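Local coordinates for immunomodulatory active chitinase (Trichuris suis, PDB 6G9C), which probably binds and hydrolyses chitin as a secreted family 18 glycosidase with immunomodulatory activity, at residues A194-V199 with F246-V251. Residues are numbered along the deposited sequence; the frame is centred on the assembly and turned at random.
Sequences ANPKTV and FKMWNV
N195 meets the indole of W249 where two loops of the family 18 TIM barrel come together. One loop joins strand 187-193 to helix 196-202. The other runs from strand 214-218 to helix 251-261, and makes a type I beta turn from F246 to W249. Within the first segment, N195 is the N-cap of its helix. Its CG lies anti to the backbone N (chi1 -179°), which sends the amide out to both the helix start and the indole. N195 OD1 accepts from K197 N at 2.9 Å in a bent capping bond (N-H...O angle 133°). The same OD1 accepts from a water, and that water accepts from W249 NE1, 2.9 Å from its oxygen. The cap and the tryptophan are thus linked through one solvent molecule. The water sits at the edge of the indole, in its plane. N195 ND2 approaches the benzo part of the ring obliquely, 3.3 Å from W249 CZ2, with the amide and ring planes 62° apart. F246 CD1 lies over one face of this indole, near the rim.

The CB of P196, the first residue of the helix, points toward the second segment, and its CG touches M248. The methionine chain bends at chi2 and chi3 and brings its methyl group back against the proline. Both side chains also rest on Y257 of helix 251-261, so both segments share a partner there. M248 CB makes a second, looser approach to P196 CG at 3.8 Å. P196 CG lies 3.6 Å from M248 CE.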
ATOM      1  N   ALA A 194     -31.949   8.196  -8.406  1.00 29.15           N
ATOM      2  CA  ALA A 194     -33.011   7.197  -8.387  1.00 30.29           C
ATOM      3  C   ALA A 194     -34.363   7.759  -8.826  1.00 39.00           C
ATOM      4  O   ALA A 194     -35.360   7.035  -8.787  1.00 40.39           O
ATOM      5  CB  ALA A 194     -33.139   6.580  -6.985  1.00 28.32           C
ATOM      6  N   ASN A 195     -34.418   9.028  -9.236  1.00 36.71           N
ATOM      7  CA  ASN A 195     -35.664   9.659  -9.670  1.00 40.00           C
ATOM      8  C   ASN A 195     -35.834   9.402 -11.164  1.00 41.76           C
ATOM      9  O   ASN A 195     -35.023   9.897 -11.959  1.00 40.46           O
ATOM     10  CB  ASN A 195     -35.631  11.159  -9.372  1.00 43.24           C
ATOM     11  CG  ASN A 195     -36.917  11.897  -9.782  1.00 48.74           C
ATOM     12  OD1 ASN A 195     -37.570  11.570 -10.778  1.00 44.00           O
ATOM     13  ND2 ASN A 195     -37.255  12.933  -9.024  1.00 49.34           N
ATOM     14  N   PRO A 196     -36.850   8.643 -11.587  1.00 40.03           N
ATOM     15  CA  PRO A 196     -36.970   8.287 -13.011  1.00 43.75           C
ATOM     16  C   PRO A 196     -37.024   9.475 -13.962  1.00 46.20           C
ATOM     17  O   PRO A 196     -36.538   9.361 -15.095  1.00 48.14           O
ATOM     18  CB  PRO A 196     -38.277   7.482 -13.050  1.00 50.04           C
ATOM     19  CG  PRO A 196     -38.393   6.900 -11.677  1.00 48.68           C
ATOM     20  CD  PRO A 196     -37.840   7.943 -10.746  1.00 44.75           C
ATOM     21  N   LYS A 197     -37.619  10.602 -13.551  1.00 43.71           N
ATOM     22  CA  LYS A 197     -37.617  11.793 -14.395  1.00 53.33           C
ATOM     23  C   LYS A 197     -36.207  12.343 -14.559  1.00 47.09           C
ATOM     24  O   LYS A 197     -35.825  12.780 -15.652  1.00 46.78           O
ATOM     25  CB  LYS A 197     -38.528  12.865 -13.805  1.00 58.32           C
ATOM     26  CG  LYS A 197     -39.930  12.401 -13.473  1.00 70.96           C
ATOM     27  CD  LYS A 197     -40.870  12.589 -14.653  1.00 77.05           C
ATOM     28  CE  LYS A 197     -42.249  13.052 -14.187  1.00 82.75           C
ATOM     29  NZ  LYS A 197     -42.899  12.091 -13.243  1.00 81.84           N
ATOM     30  N   THR A 198     -35.432  12.343 -13.474  1.00 38.74           N
ATOM     31  CA  THR A 198     -34.044  12.788 -13.536  1.00 45.08           C
ATOM     32  C   THR A 198     -33.209  11.849 -14.396  1.00 43.11           C
ATOM     33  O   THR A 198     -32.368  12.302 -15.184  1.00 42.77           O
ATOM     34  CB  THR A 198     -33.471  12.888 -12.121  1.00 45.76           C
ATOM     35  OG1 THR A 198     -34.277  13.794 -11.358  1.00 42.88           O
ATOM     36  CG2 THR A 198     -32.035  13.388 -12.143  1.00 40.63           C
ATOM     37  N   VAL A 199     -33.438  10.538 -14.265  1.00 39.20           N
ATOM     38  CA  VAL A 199     -32.729   9.562 -15.093  1.00 37.27           C
ATOM     39  C   VAL A 199     -33.025   9.811 -16.565  1.00 42.96           C
ATOM     40  O   VAL A 199     -32.121   9.835 -17.407  1.00 42.40           O
ATOM     41  CB  VAL A 199     -33.114   8.126 -14.681  1.00 40.69           C
ATOM     42  CG1 VAL A 199     -32.487   7.108 -15.624  1.00 47.09           C
ATOM     43  CG2 VAL A 199     -32.723   7.848 -13.253  1.00 34.16           C
ATOM     44  N   PHE A 246     -45.665   9.094  -6.399  1.00 50.75           N
ATOM     45  CA  PHE A 246     -44.535   8.484  -5.710  1.00 51.16           C
ATOM     46  C   PHE A 246     -44.438   6.978  -5.918  1.00 50.41           C
ATOM     47  O   PHE A 246     -43.643   6.325  -5.229  1.00 46.29           O
ATOM     48  CB  PHE A 246     -44.601   8.787  -4.211  1.00 51.42           C
ATOM     49  CG  PHE A 246     -44.379  10.227  -3.880  1.00 52.88           C
ATOM     50  CD1 PHE A 246     -43.366  10.942  -4.497  1.00 60.57           C
ATOM     51  CD2 PHE A 246     -45.186  10.871  -2.959  1.00 60.64           C
ATOM     52  CE1 PHE A 246     -43.157  12.274  -4.195  1.00 59.09           C
ATOM     53  CE2 PHE A 246     -44.987  12.203  -2.655  1.00 60.93           C
ATOM     54  CZ  PHE A 246     -43.975  12.908  -3.274  1.00 59.33           C
ATOM     55  N   LYS A 247     -45.214   6.415  -6.853  1.00 47.92           N
ATOM     56  CA  LYS A 247     -45.261   4.963  -7.019  1.00 49.94           C
ATOM     57  C   LYS A 247     -43.892   4.368  -7.352  1.00 43.45           C
ATOM     58  O   LYS A 247     -43.621   3.213  -7.004  1.00 48.36           O
ATOM     59  CB  LYS A 247     -46.272   4.585  -8.103  1.00 54.63           C
ATOM     60  CG  LYS A 247     -47.730   4.762  -7.693  1.00 72.04           C
ATOM     61  CD  LYS A 247     -48.115   3.834  -6.542  1.00 77.84           C
ATOM     62  CE  LYS A 247     -49.426   4.276  -5.889  1.00 81.15           C
ATOM     63  NZ  LYS A 247     -49.725   3.540  -4.621  1.00 79.65           N
ATOM     64  N   MET A 248     -43.022   5.129  -8.023  1.00 37.18           N
ATOM     65  CA  MET A 248     -41.684   4.665  -8.381  1.00 39.45           C
ATOM     66  C   MET A 248     -40.630   5.048  -7.354  1.00 43.76           C
ATOM     67  O   MET A 248     -39.473   4.622  -7.478  1.00 42.31           O
ATOM     68  CB  MET A 248     -41.266   5.233  -9.742  1.00 45.71           C
ATOM     69  CG  MET A 248     -42.319   5.125 -10.823  1.00 53.79           C
ATOM     70  SD  MET A 248     -42.033   3.706 -11.889  1.00 63.91           S
ATOM     71  CE  MET A 248     -40.410   4.042 -12.563  1.00 54.71           C
ATOM     72  N   TRP A 249     -40.992   5.839  -6.349  1.00 38.95           N
ATOM     73  CA  TRP A 249     -40.004   6.396  -5.428  1.00 33.78           C
ATOM     74  C   TRP A 249     -39.709   5.390  -4.314  1.00 34.07           C
ATOM     75  O   TRP A 249     -40.036   5.583  -3.142  1.00 34.33           O
ATOM     76  CB  TRP A 249     -40.492   7.732  -4.883  1.00 41.52           C
ATOM     77  CG  TRP A 249     -40.394   8.857  -5.893  1.00 39.48           C
ATOM     78  CD1 TRP A 249     -40.592   8.768  -7.242  1.00 50.47           C
ATOM     79  CD2 TRP A 249     -40.063  10.223  -5.628  1.00 47.33           C
ATOM     80  NE1 TRP A 249     -40.408   9.995  -7.834  1.00 45.16           N
ATOM     81  CE2 TRP A 249     -40.079  10.906  -6.865  1.00 48.64           C
ATOM     82  CE3 TRP A 249     -39.753  10.938  -4.466  1.00 53.36           C
ATOM     83  CZ2 TRP A 249     -39.801  12.267  -6.970  1.00 51.96           C
ATOM     84  CZ3 TRP A 249     -39.475  12.289  -4.571  1.00 59.92           C
ATOM     85  CH2 TRP A 249     -39.502  12.942  -5.817  1.00 63.94           C
ATOM     86  N   ASN A 250     -39.052   4.304  -4.708  1.00 33.08           N
ATOM     87  CA  ASN A 250     -38.667   3.252  -3.778  1.00 36.09           C
ATOM     88  C   ASN A 250     -37.563   2.429  -4.431  1.00 32.09           C
ATOM     89  O   ASN A 250     -37.276   2.577  -5.620  1.00 35.17           O
ATOM     90  CB  ASN A 250     -39.874   2.385  -3.382  1.00 34.14           C
ATOM     91  CG  ASN A 250     -40.632   1.852  -4.581  1.00 36.64           C
ATOM     92  OD1 ASN A 250     -40.190   0.903  -5.237  1.00 38.35           O
ATOM     93  ND2 ASN A 250     -41.787   2.459  -4.879  1.00 38.44           N
ATOM     94  N   VAL A 251     -36.946   1.561  -3.628  1.00 34.78           N
ATOM     95  CA  VAL A 251     -35.785   0.802  -4.089  1.00 34.03           C
ATOM     96  C   VAL A 251     -36.175  -0.118  -5.237  1.00 37.87           C
ATOM     97  O   VAL A 251     -35.490  -0.188  -6.264  1.00 36.20           O
ATOM     98  CB  VAL A 251     -35.164   0.008  -2.925  1.00 34.49           C
ATOM     99  CG1 VAL A 251     -34.135  -0.986  -3.456  1.00 37.15           C
ATOM    100  CG2 VAL A 251     -34.540   0.950  -1.900  1.00 31.17           C
TER
HETATM  101  O   HOH W   1     -40.382  11.128 -10.554  1.00 45.77           O